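Hydrolase, haloacid dehalogenase-like family (Pseudomonas syringae pv. tomato, PDB 3S6J) binds calcium at an acidic site and probably acts as a phosphatase on sugar phosphates. Local coordinates at residues L168-A173 and V188-G193. Residues are numbered along the deposited sequence; the frame is centred on the assembly and turned at random.
Sequences LVIGDA and VGLLSG. With CA (calcium ion), chain M.
D172 and G193 meet where two parallel strands of a Rossmann-like haloacid dehalogenase core run out, a worked example of a metal site built at the C-terminal ends of the strands of a beta-alpha-beta crossover. Strands 167-171 and 186-190 are joined through helix 174-182, and their segments 168-171 and 188-190 lie side by side at 17°. V169 O accepts the amide of V188, V188 O receives G171 N at 3.1 Å, and G171 O takes L190 N in its carbonyl plane at 2.8 Å. Past this last bond the two segments stay linked by water 1, which donates to D172 O and L190 O and weakly accepts from G193 N.

D172 shows how the strand end serves the metal. D172 CB lies 3.6 Å from L190 O, against the neighbouring strand. The chi1 of D172, 68°, sets CG between the backbone N and the carbonyl carbon, facing the calcium ion and G193 CA, and from there the carboxylate divides its work: D172 OD1 binds the calcium ion at 2.4 Å, whereas D172 OD2 rests 3.0 Å from G193 CA and accepts a bond from water 2, itself a calcium ligand. D12 OD2 and the backbone O of D14 complete the protein share of the site, consistent with the DxD motif of this family.

Behind the site, on the sheet face that carries I170, V188 and L190, the packing is apolar. I170 CG2 meets L190 CD1 at 3.8 Å, and L215 of helix 212-217 covers both residues. Farther back along the strands, L168 reaches across with its CG anti to the backbone N (chi1 -155°), bringing L168 CD2 to a tight 3.4 Å from V188 CG2.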
loop_
_atom_site.group_PDB
_atom_site.type_symbol
_atom_site.label_atom_id
_atom_site.label_comp_id
_atom_site.label_asym_id
_atom_site.label_seq_id
_atom_site.Cartn_x
_atom_site.Cartn_y
_atom_site.Cartn_z
ATOM N N LEU E 168 22.955 -6.228 10.625
ATOM C CA LEU E 168 21.548 -6.520 10.442
ATOM C C LEU E 168 20.911 -5.401 9.629
ATOM O O LEU E 168 20.910 -4.236 10.042
ATOM C CB LEU E 168 20.860 -6.608 11.794
ATOM C CG LEU E 168 19.582 -7.429 11.942
ATOM C CD1 LEU E 168 18.832 -6.901 13.155
ATOM C CD2 LEU E 168 18.711 -7.352 10.712
ATOM N N VAL E 169 20.381 -5.749 8.467
ATOM C CA VAL E 169 19.656 -4.776 7.668
ATOM C C VAL E 169 18.200 -4.748 8.089
ATOM O O VAL E 169 17.547 -5.799 8.189
ATOM C CB VAL E 169 19.785 -5.062 6.152
ATOM C CG1 VAL E 169 18.847 -4.171 5.350
ATOM C CG2 VAL E 169 21.217 -4.850 5.709
ATOM N N ILE E 170 17.694 -3.545 8.360
ATOM C CA ILE E 170 16.288 -3.384 8.703
ATOM C C ILE E 170 15.591 -2.516 7.670
ATOM O O ILE E 170 16.011 -1.392 7.418
ATOM C CB ILE E 170 16.105 -2.804 10.117
ATOM C CG1 ILE E 170 16.835 -3.695 11.132
ATOM C CG2 ILE E 170 14.623 -2.678 10.444
ATOM C CD1 ILE E 170 16.475 -3.441 12.543
ATOM N N GLY E 171 14.534 -3.045 7.062
ATOM C CA GLY E 171 13.910 -2.394 5.918
ATOM C C GLY E 171 12.442 -2.747 5.800
ATOM O O GLY E 171 11.953 -3.647 6.502
ATOM N N ASP E 172 11.721 -2.033 4.945
ATOM C CA ASP E 172 10.292 -2.277 4.815
ATOM C C ASP E 172 9.961 -2.726 3.412
ATOM O O ASP E 172 8.800 -2.984 3.108
ATOM C CB ASP E 172 9.495 -1.001 5.092
ATOM C CG ASP E 172 9.717 0.049 4.027
ATOM O OD1 ASP E 172 10.883 0.375 3.787
ATOM O OD2 ASP E 172 8.750 0.534 3.412
ATOM N N ALA E 173 10.968 -2.798 2.542
ATOM C CA ALA E 173 10.700 -3.098 1.144
ATOM C C ALA E 173 11.460 -4.326 0.622
ATOM O O ALA E 173 12.555 -4.667 1.089
ATOM C CB ALA E 173 10.968 -1.857 0.276
ATOM N N VAL E 188 15.868 -8.148 7.832
ATOM C CA VAL E 188 14.682 -8.186 8.680
ATOM C C VAL E 188 13.695 -7.161 8.131
ATOM O O VAL E 188 14.070 -6.005 7.874
ATOM C CB VAL E 188 15.034 -7.858 10.141
ATOM C CG1 VAL E 188 13.785 -7.521 10.940
ATOM C CG2 VAL E 188 15.775 -9.034 10.772
ATOM N N GLY E 189 12.448 -7.586 7.928
ATOM C CA GLY E 189 11.470 -6.748 7.261
ATOM C C GLY E 189 10.401 -6.204 8.192
ATOM O O GLY E 189 10.007 -6.888 9.147
ATOM N N LEU E 190 9.940 -4.987 7.902
ATOM C CA LEU E 190 8.869 -4.320 8.652
ATOM C C LEU E 190 7.651 -4.109 7.759
ATOM O O LEU E 190 7.786 -3.759 6.571
ATOM C CB LEU E 190 9.339 -2.958 9.165
ATOM C CG LEU E 190 10.056 -2.846 10.518
ATOM C CD1 LEU E 190 11.013 -3.974 10.744
ATOM C CD2 LEU E 190 10.742 -1.472 10.721
ATOM N N LEU E 191 6.465 -4.295 8.332
ATOM C CA LEU E 191 5.214 -4.114 7.607
ATOM C C LEU E 191 4.818 -2.639 7.441
ATOM O O LEU E 191 3.836 -2.328 6.751
ATOM C CB LEU E 191 4.079 -4.875 8.306
ATOM C CG LEU E 191 4.293 -6.376 8.556
ATOM C CD1 LEU E 191 3.073 -6.969 9.269
ATOM C CD2 LEU E 191 4.556 -7.111 7.231
ATOM N N SER E 192 5.583 -1.738 8.055
ATOM C CA SER E 192 5.180 -0.332 8.155
ATOM C C SER E 192 5.279 0.462 6.835
ATOM O O SER E 192 4.795 1.605 6.747
ATOM C CB SER E 192 5.924 0.375 9.298
ATOM O OG SER E 192 7.304 0.056 9.308
ATOM N N GLY E 193 5.883 -0.150 5.819
ATOM C CA GLY E 193 5.950 0.442 4.488
ATOM C C GLY E 193 4.872 -0.092 3.556
ATOM O O GLY E 193 4.873 0.169 2.352
HETATM CA CA CA M . 11.723 2.173 2.429
HETATM O O HOH W 1 6.538 -2.667 4.592
HETATM O O HOH W 2 9.582 1.678 0.912
HETATM O O HOH W 3 12.087 3.934 0.621
HETATM O O HOH W 4 13.127 0.764 1.044
#